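Local coordinates for ankyrin repeat domain protein (Legionella pneumophila subsp. pneumophila, PDB 6MCA) that is a bacterial effector, with ankyrin repeats and a probable cysteine protease-like part, that interacts with LARP7 of the host 7SK snRNP complex, at residues P58-A63 with R89-W94; F163-D168 with L418-D423; A229-Y234 with K246-L251; A278-G283 with G290-Y295. All coordinates share one frame; numbering follows the deposited sequence.

Contact 1 (P58-A63 with R89-W94)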
loop_
_atom_site.group_PDB
_atom_site.type_symbol
_atom_site.label_atom_id
_atom_site.label_comp_id
_atom_site.label_asym_id
_atom_site.label_seq_id
_atom_site.Cartn_x
_atom_site.Cartn_y
_atom_site.Cartn_z
ATOM N N PRO A 58 -12.772 -23.765 0.977
ATOM C CA PRO A 58 -12.268 -24.499 2.152
ATOM C C PRO A 58 -10.753 -24.449 2.298
ATOM O O PRO A 58 -10.246 -24.322 3.420
ATOM C CB PRO A 58 -12.774 -25.927 1.906
ATOM C CG PRO A 58 -14.004 -25.747 1.091
ATOM C CD PRO A 58 -13.752 -24.556 0.209
ATOM N N LEU A 59 -10.016 -24.534 1.188
ATOM C CA LEU A 59 -8.560 -24.454 1.259
ATOM C C LEU A 59 -8.104 -23.070 1.705
ATOM O O LEU A 59 -7.157 -22.944 2.489
ATOM C CB LEU A 59 -7.948 -24.814 -0.093
ATOM C CG LEU A 59 -6.430 -25.000 -0.113
ATOM C CD1 LEU A 59 -6.015 -26.096 0.857
ATOM C CD2 LEU A 59 -5.945 -25.310 -1.521
ATOM N N ILE A 60 -8.767 -22.020 1.216
ATOM C CA ILE A 60 -8.428 -20.671 1.656
ATOM C C ILE A 60 -8.787 -20.480 3.125
ATOM O O ILE A 60 -8.077 -19.780 3.856
ATOM C CB ILE A 60 -9.113 -19.630 0.752
ATOM C CG1 ILE A 60 -8.544 -19.709 -0.668
ATOM C CG2 ILE A 60 -8.948 -18.228 1.314
ATOM C CD1 ILE A 60 -9.093 -18.658 -1.608
ATOM N N GLU A 61 -9.874 -21.103 3.588
ATOM C CA GLU A 61 -10.182 -21.080 5.015
ATOM C C GLU A 61 -9.075 -21.744 5.824
ATOM O O GLU A 61 -8.662 -21.230 6.872
ATOM C CB GLU A 61 -11.522 -21.770 5.276
ATOM C CG GLU A 61 -12.726 -21.062 4.679
ATOM C CD GLU A 61 -13.160 -19.851 5.482
ATOM O OE1 GLU A 61 -12.619 -19.643 6.589
ATOM O OE2 GLU A 61 -14.046 -19.110 5.009
ATOM N N CYS A 62 -8.581 -22.892 5.348
ATOM C CA CYS A 62 -7.471 -23.561 6.018
ATOM C C CYS A 62 -6.235 -22.673 6.061
ATOM O O CYS A 62 -5.539 -22.611 7.081
ATOM C CB CYS A 62 -7.150 -24.877 5.310
ATOM S SG CYS A 62 -8.439 -26.126 5.443
ATOM N N ALA A 63 -5.944 -21.983 4.956
ATOM C CA ALA A 63 -4.786 -21.095 4.921
ATOM C C ALA A 63 -4.951 -19.935 5.896
ATOM O O ALA A 63 -4.009 -19.577 6.613
ATOM C CB ALA A 63 -4.563 -20.579 3.500
ATOM N N ARG A 89 -6.711 -13.493 -4.595
ATOM C CA ARG A 89 -5.792 -14.070 -3.619
ATOM C C ARG A 89 -5.919 -15.588 -3.649
ATOM O O ARG A 89 -6.922 -16.143 -3.189
ATOM C CB ARG A 89 -6.085 -13.530 -2.222
ATOM C CG ARG A 89 -5.469 -12.179 -1.908
ATOM C CD ARG A 89 -5.369 -11.987 -0.402
ATOM N NE ARG A 89 -4.902 -10.655 -0.031
ATOM C CZ ARG A 89 -4.600 -10.293 1.213
ATOM N NH1 ARG A 89 -4.713 -11.165 2.205
ATOM N NH2 ARG A 89 -4.184 -9.059 1.464
ATOM N N THR A 90 -4.904 -16.260 -4.186
ATOM C CA THR A 90 -4.851 -17.710 -4.163
ATOM C C THR A 90 -4.572 -18.182 -2.738
ATOM O O THR A 90 -4.196 -17.386 -1.875
ATOM C CB THR A 90 -3.776 -18.213 -5.126
ATOM O OG1 THR A 90 -2.478 -17.921 -4.593
ATOM C CG2 THR A 90 -3.924 -17.546 -6.488
ATOM N N PRO A 91 -4.772 -19.473 -2.450
ATOM C CA PRO A 91 -4.375 -19.990 -1.128
ATOM C C PRO A 91 -2.925 -19.705 -0.780
ATOM O O PRO A 91 -2.603 -19.492 0.399
ATOM C CB PRO A 91 -4.641 -21.495 -1.255
ATOM C CG PRO A 91 -5.746 -21.591 -2.241
ATOM C CD PRO A 91 -5.533 -20.471 -3.226
ATOM N N LEU A 92 -2.033 -19.692 -1.775
ATOM C CA LEU A 92 -0.640 -19.351 -1.514
ATOM C C LEU A 92 -0.503 -17.907 -1.050
ATOM O O LEU A 92 0.307 -17.609 -0.166
ATOM C CB LEU A 92 0.206 -19.599 -2.762
ATOM C CG LEU A 92 1.719 -19.521 -2.555
ATOM C CD1 LEU A 92 2.173 -20.566 -1.548
ATOM C CD2 LEU A 92 2.447 -19.695 -3.876
ATOM N N HIS A 93 -1.282 -16.995 -1.642
ATOM C CA HIS A 93 -1.301 -15.612 -1.175
ATOM C C HIS A 93 -1.647 -15.544 0.307
ATOM O O HIS A 93 -0.987 -14.841 1.081
ATOM C CB HIS A 93 -2.307 -14.794 -1.987
ATOM C CG HIS A 93 -1.759 -14.240 -3.265
ATOM N ND1 HIS A 93 -1.914 -14.876 -4.477
ATOM C CD2 HIS A 93 -1.074 -13.100 -3.522
ATOM C CE1 HIS A 93 -1.343 -14.156 -5.426
ATOM N NE2 HIS A 93 -0.825 -13.073 -4.873
ATOM N N TRP A 94 -2.679 -16.282 0.720
ATOM C CA TRP A 94 -3.116 -16.237 2.111
ATOM C C TRP A 94 -2.082 -16.860 3.039
ATOM O O TRP A 94 -1.844 -16.351 4.141
ATOM C CB TRP A 94 -4.463 -16.942 2.256
ATOM C CG TRP A 94 -5.577 -16.207 1.586
ATOM C CD1 TRP A 94 -6.147 -16.502 0.382
ATOM C CD2 TRP A 94 -6.251 -15.043 2.075
ATOM N NE1 TRP A 94 -7.139 -15.597 0.095
ATOM C CE2 TRP A 94 -7.223 -14.690 1.118
ATOM C CE3 TRP A 94 -6.130 -14.267 3.232
ATOM C CZ2 TRP A 94 -8.067 -13.595 1.281
ATOM C CZ3 TRP A 94 -6.970 -13.180 3.392
ATOM C CH2 TRP A 94 -7.925 -12.854 2.422
#
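I60 is wedged between W94 and P91, and each of its branches has a partner of its own. CG2 lies over one face of the W94 indole, 3.6 Å from the centroid of the five-membered ring and 24° off its normal, which is CH-pi geometry. The approach is close: I60 CG2 is 3.4 Å from W94 NE1. The other branch turns to the proline, where I60 CG1 meets P91 CG at 3.7 Å with the two side chains at about a right angle. With CG1 beside the backbone N (chi1 -66°) and CG2 beside the carbonyl carbon, one isoleucine serves both. P91 CG also touches L59 CD2 at 3.8 Å. The second segment lies in a predicted ankyrin repeat and holds its T-P-L-H signature: T90 sits at the N-cap position of helix 91-97, and its OG1 shares a hydrogen bond of 3.1 Å with H93 ND1. H93 NE2 is bonded to L122 O, tying this helix to the chain beyond. No hydrogen bond joins the two segments, so the helices meet by apolar surface. A63, one turn after I60, brings its CB to 3.8 Å from W94 CB. W94 itself is held from several sides: NE1 bonds to D85 OD2 and only weakly to R89 O, R89 CD lies on the indole face opposite I60, and the rings of F56 and H236 meet it edge-to-face.

Contact 2 (F163-D168 with L418-D423)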
loop_
_atom_site.group_PDB
_atom_site.type_symbol
_atom_site.label_atom_id
_atom_site.label_comp_id
_atom_site.label_asym_id
_atom_site.label_seq_id
_atom_site.Cartn_x
_atom_site.Cartn_y
_atom_site.Cartn_z
ATOM N N PHE A 163 4.381 10.671 -6.919
ATOM C CA PHE A 163 4.331 11.682 -7.966
ATOM C C PHE A 163 2.910 12.014 -8.401
ATOM O O PHE A 163 2.735 12.821 -9.321
ATOM C CB PHE A 163 5.157 11.230 -9.175
ATOM C CG PHE A 163 6.641 11.256 -8.936
ATOM C CD1 PHE A 163 7.354 12.439 -9.048
ATOM C CD2 PHE A 163 7.323 10.101 -8.589
ATOM C CE1 PHE A 163 8.719 12.469 -8.824
ATOM C CE2 PHE A 163 8.688 10.124 -8.364
ATOM C CZ PHE A 163 9.386 11.310 -8.482
ATOM N N GLU A 164 1.901 11.413 -7.765
ATOM C CA GLU A 164 0.491 11.711 -8.033
ATOM C C GLU A 164 0.146 11.519 -9.508
ATOM O O GLU A 164 -0.532 12.345 -10.120
ATOM C CB GLU A 164 0.129 13.124 -7.571
ATOM C CG GLU A 164 0.260 13.337 -6.071
ATOM C CD GLU A 164 -0.173 14.723 -5.640
ATOM O OE1 GLU A 164 0.386 15.242 -4.650
ATOM O OE2 GLU A 164 -1.072 15.295 -6.290
ATOM N N LEU A 165 0.613 10.414 -10.083
ATOM C CA LEU A 165 0.359 10.131 -11.486
ATOM C C LEU A 165 -1.071 9.647 -11.691
ATOM O O LEU A 165 -1.653 8.972 -10.836
ATOM C CB LEU A 165 1.342 9.083 -12.008
ATOM C CG LEU A 165 2.827 9.414 -11.848
ATOM C CD1 LEU A 165 3.690 8.298 -12.416
ATOM C CD2 LEU A 165 3.151 10.740 -12.514
ATOM N N GLN A 166 -1.636 10.001 -12.840
ATOM C CA GLN A 166 -2.976 9.587 -13.223
ATOM C C GLN A 166 -2.903 8.565 -14.351
ATOM O O GLN A 166 -1.959 8.559 -15.146
ATOM C CB GLN A 166 -3.822 10.787 -13.663
ATOM C CG GLN A 166 -4.053 11.822 -12.574
ATOM C CD GLN A 166 -5.108 12.843 -12.957
ATOM O OE1 GLN A 166 -5.514 12.927 -14.116
ATOM N NE2 GLN A 166 -5.558 13.624 -11.982
ATOM N N GLY A 167 -3.908 7.702 -14.411
ATOM C CA GLY A 167 -3.987 6.711 -15.466
ATOM C C GLY A 167 -3.361 5.386 -15.077
ATOM O O GLY A 167 -3.156 5.067 -13.902
ATOM N N ASP A 168 -3.053 4.599 -16.102
ATOM C CA ASP A 168 -2.490 3.269 -15.939
ATOM C C ASP A 168 -1.062 3.226 -16.464
ATOM O O ASP A 168 -0.568 4.168 -17.090
ATOM C CB ASP A 168 -3.344 2.223 -16.668
ATOM C CG ASP A 168 -4.786 2.215 -16.203
ATOM O OD1 ASP A 168 -5.017 2.260 -14.977
ATOM O OD2 ASP A 168 -5.686 2.161 -17.066
ATOM N N LEU A 418 7.940 12.411 -16.053
ATOM C CA LEU A 418 8.399 13.629 -16.717
ATOM C C LEU A 418 7.228 14.482 -17.191
ATOM O O LEU A 418 7.210 15.701 -16.985
ATOM C CB LEU A 418 9.309 13.265 -17.890
ATOM C CG LEU A 418 9.712 14.390 -18.847
ATOM C CD1 LEU A 418 10.514 15.460 -18.122
ATOM C CD2 LEU A 418 10.491 13.831 -20.027
ATOM N N PHE A 419 6.234 13.858 -17.825
ATOM C CA PHE A 419 5.150 14.632 -18.418
ATOM C C PHE A 419 4.197 15.173 -17.359
ATOM O O PHE A 419 3.775 16.333 -17.436
ATOM C CB PHE A 419 4.389 13.782 -19.436
ATOM C CG PHE A 419 3.381 14.556 -20.238
ATOM C CD1 PHE A 419 3.788 15.420 -21.242
ATOM C CD2 PHE A 419 2.025 14.418 -19.989
ATOM C CE1 PHE A 419 2.862 16.133 -21.981
ATOM C CE2 PHE A 419 1.094 15.128 -20.726
ATOM C CZ PHE A 419 1.514 15.987 -21.723
ATOM N N GLN A 420 3.849 14.361 -16.359
ATOM C CA GLN A 420 2.797 14.754 -15.431
ATOM C C GLN A 420 3.299 15.542 -14.229
ATOM O O GLN A 420 2.582 16.425 -13.744
ATOM C CB GLN A 420 2.042 13.517 -14.934
ATOM C CG GLN A 420 1.417 12.674 -16.036
ATOM C CD GLN A 420 0.421 11.663 -15.499
ATOM O OE1 GLN A 420 -0.322 11.946 -14.558
ATOM N NE2 GLN A 420 0.405 10.475 -16.092
ATOM N N ALA A 421 4.504 15.260 -13.729
ATOM C CA ALA A 421 4.904 15.735 -12.412
ATOM C C ALA A 421 6.024 16.768 -12.424
ATOM O O ALA A 421 6.385 17.270 -11.353
ATOM C CB ALA A 421 5.321 14.547 -11.537
ATOM N N CYS A 422 6.580 17.107 -13.582
ATOM C CA CYS A 422 7.723 18.011 -13.660
ATOM C C CYS A 422 7.291 19.346 -14.256
ATOM O O CYS A 422 6.827 19.398 -15.400
ATOM C CB CYS A 422 8.853 17.394 -14.485
ATOM S SG CYS A 422 9.661 15.979 -13.698
ATOM N N ASP A 423 7.450 20.416 -13.482
ATOM C CA ASP A 423 7.199 21.774 -13.942
ATOM C C ASP A 423 8.518 22.440 -14.314
ATOM O O ASP A 423 9.512 22.315 -13.593
ATOM C CB ASP A 423 6.481 22.598 -12.871
ATOM C CG ASP A 423 5.167 21.976 -12.438
ATOM O OD1 ASP A 423 4.563 21.233 -13.241
ATOM O OD2 ASP A 423 4.735 22.234 -11.293
#
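The amide of Q420 pairs with both polar backbone atoms of Q166. Q166 N donates to Q420 OE1 at 2.9 Å with an N-H...O angle of 169°, while Q420 NE2 donates to Q166 O at 3.2 Å and 167°. The second bond lies in the carbonyl plane of Q166, on a lone pair, and almost in the plane of the amide; the first donor is tilted somewhat from the carbonyl plane of OE1. Two nearly straight bonds to one residue fix the rotation of the amide. Q420 has CG beside the backbone N (chi1 -58°) and is extended beyond it, which carries the amide out to Q166. Its stem is packed as well, with L165 CD2 3.8 Å from Q420 CB. Next in sequence, A421 CB rests 3.8 Å from F163 CD1, obliquely to the ring. These loop residues follow helix 147-162, whose C-terminal end closes in a Schellman motif: E164 has positive phi, and beyond it Q166 N and O meet Q420 of helix 404-421. Further out, G167 bonds through its backbone to Y183 and through its N to E184 OE2, L165 packs on Y183, and F163 touches R432 of helix 427-440. From segment 418-423, C422 O accepts from N467 ND2.

Contact 3 (A229-Y234 with K246-L251)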
loop_
_atom_site.group_PDB
_atom_site.type_symbol
_atom_site.label_atom_id
_atom_site.label_comp_id
_atom_site.label_asym_id
_atom_site.label_seq_id
_atom_site.Cartn_x
_atom_site.Cartn_y
_atom_site.Cartn_z
ATOM N N ALA A 229 -0.698 -2.996 10.752
ATOM C CA ALA A 229 -0.732 -4.083 9.781
ATOM C C ALA A 229 -1.419 -5.305 10.367
ATOM O O ALA A 229 -2.365 -5.846 9.778
ATOM C CB ALA A 229 0.687 -4.423 9.321
ATOM N N GLU A 230 -0.993 -5.718 11.565
ATOM C CA GLU A 230 -1.629 -6.857 12.216
ATOM C C GLU A 230 -3.127 -6.627 12.350
ATOM O O GLU A 230 -3.938 -7.447 11.899
ATOM C CB GLU A 230 -0.990 -7.107 13.582
ATOM C CG GLU A 230 -1.575 -8.297 14.329
ATOM C CD GLU A 230 -0.908 -8.530 15.672
ATOM O OE1 GLU A 230 0.063 -7.810 15.989
ATOM O OE2 GLU A 230 -1.355 -9.434 16.410
ATOM N N LEU A 231 -3.513 -5.476 12.911
ATOM C CA LEU A 231 -4.929 -5.198 13.120
ATOM C C LEU A 231 -5.690 -5.176 11.805
ATOM O O LEU A 231 -6.888 -5.481 11.777
ATOM C CB LEU A 231 -5.104 -3.871 13.858
ATOM C CG LEU A 231 -4.766 -3.881 15.349
ATOM C CD1 LEU A 231 -4.709 -2.462 15.893
ATOM C CD2 LEU A 231 -5.774 -4.717 16.123
ATOM N N LEU A 232 -5.016 -4.838 10.704
ATOM C CA LEU A 232 -5.714 -4.825 9.426
ATOM C C LEU A 232 -5.911 -6.238 8.896
ATOM O O LEU A 232 -6.954 -6.539 8.302
ATOM C CB LEU A 232 -4.954 -3.962 8.420
ATOM C CG LEU A 232 -5.058 -2.454 8.669
ATOM C CD1 LEU A 232 -4.269 -1.673 7.629
ATOM C CD2 LEU A 232 -6.515 -2.014 8.687
ATOM N N GLN A 233 -4.937 -7.123 9.131
ATOM C CA GLN A 233 -5.044 -8.483 8.612
ATOM C C GLN A 233 -6.242 -9.204 9.215
ATOM O O GLN A 233 -6.952 -9.939 8.516
ATOM C CB GLN A 233 -3.752 -9.251 8.886
ATOM C CG GLN A 233 -3.525 -10.432 7.959
ATOM C CD GLN A 233 -2.059 -10.654 7.652
ATOM O OE1 GLN A 233 -1.662 -10.734 6.489
ATOM N NE2 GLN A 233 -1.243 -10.755 8.695
ATOM N N TYR A 234 -6.501 -8.980 10.506
ATOM C CA TYR A 234 -7.649 -9.594 11.162
ATOM C C TYR A 234 -8.968 -9.188 10.518
ATOM O O TYR A 234 -9.978 -9.867 10.728
ATOM C CB TYR A 234 -7.670 -9.228 12.648
ATOM C CG TYR A 234 -6.468 -9.715 13.426
ATOM C CD1 TYR A 234 -5.690 -10.768 12.959
ATOM C CD2 TYR A 234 -6.111 -9.123 14.629
ATOM C CE1 TYR A 234 -4.591 -11.214 13.667
ATOM C CE2 TYR A 234 -5.013 -9.562 15.345
ATOM C CZ TYR A 234 -4.258 -10.608 14.860
ATOM O OH TYR A 234 -3.164 -11.048 15.569
ATOM N N LYS A 246 -7.437 -11.336 22.613
ATOM C CA LYS A 246 -6.263 -11.205 23.472
ATOM C C LYS A 246 -5.213 -10.307 22.829
ATOM O O LYS A 246 -4.601 -9.466 23.503
ATOM C CB LYS A 246 -5.677 -12.583 23.780
ATOM C CG LYS A 246 -6.559 -13.452 24.660
ATOM C CD LYS A 246 -5.737 -14.460 25.448
ATOM C CE LYS A 246 -5.820 -15.849 24.832
ATOM N NZ LYS A 246 -5.046 -15.946 23.563
ATOM N N ARG A 247 -4.999 -10.463 21.522
ATOM C CA ARG A 247 -4.047 -9.605 20.826
ATOM C C ARG A 247 -4.506 -8.152 20.834
ATOM O O ARG A 247 -3.694 -7.240 21.029
ATOM C CB ARG A 247 -3.844 -10.101 19.395
ATOM C CG ARG A 247 -2.734 -11.128 19.267
ATOM C CD ARG A 247 -1.443 -10.630 19.900
ATOM N NE ARG A 247 -0.803 -9.581 19.112
ATOM C CZ ARG A 247 0.109 -8.738 19.588
ATOM N NH1 ARG A 247 0.481 -8.807 20.858
ATOM N NH2 ARG A 247 0.643 -7.820 18.795
ATOM N N ILE A 248 -5.802 -7.919 20.624
ATOM C CA ILE A 248 -6.322 -6.554 20.662
ATOM C C ILE A 248 -6.154 -5.957 22.055
ATOM O O ILE A 248 -5.830 -4.773 22.202
ATOM C CB ILE A 248 -7.791 -6.529 20.200
ATOM C CG1 ILE A 248 -7.899 -6.984 18.744
ATOM C CG2 ILE A 248 -8.373 -5.133 20.338
ATOM C CD1 ILE A 248 -9.319 -7.036 18.228
ATOM N N ALA A 249 -6.356 -6.767 23.098
ATOM C CA ALA A 249 -6.139 -6.289 24.460
ATOM C C ALA A 249 -4.679 -5.936 24.692
ATOM O O ALA A 249 -4.370 -4.948 25.371
ATOM C CB ALA A 249 -6.608 -7.340 25.466
ATOM N N ALA A 250 -3.765 -6.737 24.140
ATOM C CA ALA A 250 -2.346 -6.422 24.254
ATOM C C ALA A 250 -2.014 -5.108 23.555
ATOM O O ALA A 250 -1.293 -4.266 24.105
ATOM C CB ALA A 250 -1.506 -7.564 23.683
ATOM N N LEU A 251 -2.543 -4.909 22.343
ATOM C CA LEU A 251 -2.229 -3.702 21.580
ATOM C C LEU A 251 -2.889 -2.455 22.156
ATOM O O LEU A 251 -2.386 -1.342 21.953
ATOM C CB LEU A 251 -2.635 -3.872 20.120
ATOM C CG LEU A 251 -2.053 -5.114 19.448
ATOM C CD1 LEU A 251 -2.908 -5.587 18.281
ATOM C CD2 LEU A 251 -0.635 -4.802 19.006
#
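Helical segments 229-233 and 246-251 run nearly antiparallel, at 152° with their axes 11.4 Å apart at closest approach, and L231 lies nearest I248, CA to CA 7.8 Å. They are the facing parts of a helical hairpin, in which a short connection returns the chain from helix 215-233 to helix 242-251. At one edge of the interface E230 and R247 form a two-pronged, side-on salt bridge. R247 NE donates to the syn lone pair of E230 OE2 at 2.8 Å, and R247 NH2 meets E230 OE1 at 2.9 Å on the syn side, tilted somewhat out of the carboxylate plane. Both bonds are close to straight, and the carboxylate and guanidinium planes are only 12° apart, so each flat group holds the other against rotation. The two chains get there differently: E230 is fully extended, with CG anti to the backbone N, whereas R247 is bent at chi2 and chi3. L251 CG lies over one face of the guanidinium. Behind the ion pair the contact is apolar: L231 CD2 and L251 CD1 meet tip to tip at 3.7 Å, and L231 CD2 also approaches I248 CG1 at 4.1 Å. L231 and I248 pack further onto helix 305-312, while L231 O is bonded to Y313 OH. The Y234 ring, which meets H244 edge-to-face, has its plane 83° from that of the guanidinium; Y234 OH makes a short but weak hydrogen bond of 2.6 Å to E230 OE2 and touches R247 CG at 3.7 Å.

Contact 4 (A278-G283 with G290-Y295)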
loop_
_atom_site.group_PDB
_atom_site.type_symbol
_atom_site.label_atom_id
_atom_site.label_comp_id
_atom_site.label_asym_id
_atom_site.label_seq_id
_atom_site.Cartn_x
_atom_site.Cartn_y
_atom_site.Cartn_z
ATOM N N ALA A 278 -6.008 11.764 17.503
ATOM C CA ALA A 278 -5.839 12.624 16.340
ATOM C C ALA A 278 -6.612 12.059 15.164
ATOM O O ALA A 278 -6.527 10.860 14.881
ATOM C CB ALA A 278 -4.362 12.774 15.965
ATOM N N LYS A 279 -7.350 12.931 14.485
ATOM C CA LYS A 279 -8.057 12.593 13.259
ATOM C C LYS A 279 -7.383 13.289 12.084
ATOM O O LYS A 279 -7.109 14.497 12.139
ATOM C CB LYS A 279 -9.533 12.988 13.337
ATOM C CG LYS A 279 -10.314 12.659 12.073
ATOM C CD LYS A 279 -11.813 12.769 12.289
ATOM C CE LYS A 279 -12.217 14.192 12.620
ATOM N NZ LYS A 279 -13.698 14.347 12.663
ATOM N N ILE A 280 -7.124 12.515 11.031
ATOM C CA ILE A 280 -6.464 12.967 9.816
ATOM C C ILE A 280 -7.385 12.624 8.654
ATOM O O ILE A 280 -7.635 11.440 8.375
ATOM C CB ILE A 280 -5.089 12.312 9.628
ATOM C CG1 ILE A 280 -4.232 12.488 10.883
ATOM C CG2 ILE A 280 -4.397 12.876 8.397
ATOM C CD1 ILE A 280 -3.060 11.536 10.955
ATOM N N ASP A 281 -7.893 13.660 7.985
ATOM C CA ASP A 281 -8.714 13.502 6.786
ATOM C C ASP A 281 -8.477 14.745 5.933
ATOM O O ASP A 281 -9.059 15.802 6.196
ATOM C CB ASP A 281 -10.187 13.331 7.136
ATOM C CG ASP A 281 -11.046 13.032 5.920
ATOM O OD1 ASP A 281 -10.491 12.903 4.806
ATOM O OD2 ASP A 281 -12.281 12.926 6.076
ATOM N N ARG A 282 -7.620 14.611 4.925
ATOM C CA ARG A 282 -7.241 15.725 4.066
ATOM C C ARG A 282 -8.195 15.920 2.894
ATOM O O ARG A 282 -7.920 16.748 2.019
ATOM C CB ARG A 282 -5.815 15.519 3.549
ATOM C CG ARG A 282 -4.800 15.258 4.649
ATOM C CD ARG A 282 -3.483 14.747 4.087
ATOM N NE ARG A 282 -2.755 15.785 3.361
ATOM C CZ ARG A 282 -1.472 15.699 3.026
ATOM N NH1 ARG A 282 -0.889 16.692 2.368
ATOM N NH2 ARG A 282 -0.769 14.623 3.354
ATOM N N GLY A 283 -9.304 15.186 2.859
ATOM C CA GLY A 283 -10.245 15.290 1.762
ATOM C C GLY A 283 -11.300 16.361 1.954
ATOM O O GLY A 283 -11.009 17.446 2.469
ATOM N N GLY A 290 -10.622 21.306 8.788
ATOM C CA GLY A 290 -9.189 21.253 8.618
ATOM C C GLY A 290 -8.719 19.816 8.494
ATOM O O GLY A 290 -9.466 18.859 8.701
ATOM N N SER A 291 -7.439 19.662 8.156
ATOM C CA SER A 291 -6.934 18.334 7.824
ATOM C C SER A 291 -6.668 17.489 9.063
ATOM O O SER A 291 -7.009 16.302 9.084
ATOM C CB SER A 291 -5.665 18.451 6.983
ATOM O OG SER A 291 -5.966 18.811 5.647
ATOM N N VAL A 292 -6.056 18.066 10.094
ATOM C CA VAL A 292 -5.541 17.299 11.225
ATOM C C VAL A 292 -5.987 17.958 12.520
ATOM O O VAL A 292 -5.593 19.098 12.808
ATOM C CB VAL A 292 -4.008 17.187 11.190
ATOM C CG1 VAL A 292 -3.493 16.660 12.518
ATOM C CG2 VAL A 292 -3.567 16.296 10.039
ATOM N N ASN A 293 -6.763 17.224 13.320
ATOM C CA ASN A 293 -7.236 17.701 14.615
ATOM C C ASN A 293 -6.755 16.776 15.726
ATOM O O ASN A 293 -6.807 15.550 15.593
ATOM C CB ASN A 293 -8.765 17.797 14.646
ATOM C CG ASN A 293 -9.293 18.922 13.782
ATOM O OD1 ASN A 293 -9.327 20.078 14.204
ATOM N ND2 ASN A 293 -9.709 18.592 12.566
ATOM N N ILE A 294 -6.303 17.369 16.832
ATOM C CA ILE A 294 -5.757 16.642 17.971
ATOM C C ILE A 294 -6.582 16.989 19.202
ATOM O O ILE A 294 -6.733 18.168 19.544
ATOM C CB ILE A 294 -4.272 16.977 18.200
ATOM C CG1 ILE A 294 -3.466 16.745 16.919
ATOM C CG2 ILE A 294 -3.709 16.155 19.353
ATOM C CD1 ILE A 294 -2.071 17.326 16.962
ATOM N N TYR A 295 -7.097 15.960 19.869
ATOM C CA TYR A 295 -7.949 16.070 21.040
ATOM C C TYR A 295 -7.294 15.373 22.224
ATOM O O TYR A 295 -6.417 14.518 22.066
ATOM C CB TYR A 295 -9.328 15.434 20.798
ATOM C CG TYR A 295 -9.945 15.691 19.441
ATOM C CD1 TYR A 295 -9.529 14.984 18.318
ATOM C CD2 TYR A 295 -10.971 16.614 19.290
ATOM C CE1 TYR A 295 -10.098 15.210 17.080
ATOM C CE2 TYR A 295 -11.548 16.844 18.056
ATOM C CZ TYR A 295 -11.109 16.140 16.955
ATOM O OH TYR A 295 -11.683 16.369 15.726
HETATM O O HOH W 1 -9.530 16.054 11.081
HETATM O O HOH W 2 -10.504 16.424 8.371
#
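K279 and N293 form the hydrogen-bonded pair of two antiparallel strands: K279 N donates to N293 O at 2.9 Å, and N293 N returns a bond of 3.0 Å to K279 O. D281 N continues the pairing past the strand end, reaching S291 O at 3.0 Å with an N-H...O angle of 170°. Two waters serve other polar atoms nearby. Water 1 accepts from N293 ND2 at 2.9 Å and lies 3.1 Å from K279 O. Water 2 is 2.7 Å from both D281 O and G290 O; both waters have more acceptors nearby than protons, so which ones they serve is not settled. D281 OD1 takes G283 N at 3.2 Å, an Asx turn that bends the chain after the strand. The flanking pairs A278-I294 and I280-V292 are non-hydrogen-bonded and send their side chains to one face, where A278, I280 and V292 pack on V358 of helix 355-364. On the other face K279 CB lies at the edge of the Y295 ring, near its plane, and a bend at chi3 (64°) leaves K279 CE 3.8 Å from Y295 OH. K279 NZ makes a salt bridge with E289 OE1 and a hydrogen bond with H322 ND1, N293 ND2 bonds to E289 O, R282 to S340 O, A350 O and Y380 OH, and S291 OG to I339 O. These are the third and fourth strands of a five-stranded antiparallel sheet, probably in the cysteine protease-like part. The chemistry implies two unlike faces: that of A278, I280 and V292 is apolar and packed against helix 355-364, while the polar groups gain partners from neighbouring helices, a loop and water.

Overall arrangement
From the N terminus, contact 1 comes first, closing a loop of 25 residues between helices 58-65 and 91-97 in the ankyrin region. Contact 2 then opens at 163-168, after helix 147-162, and shuts only at 418-423, so it spans 249 residues and ties the chain following helix 147-162 to the C-terminal helices. Contacts 3 and 4 both nest inside that span, in series with each other and without crossing: contact 3 joins neighbouring helices over 11 residues, and contact 4 joins adjacent sheet strands over six. Contact 1 lies across the chain's centre from contacts 2 and 4, but its nearest atoms come within about 5 Å of contact 3.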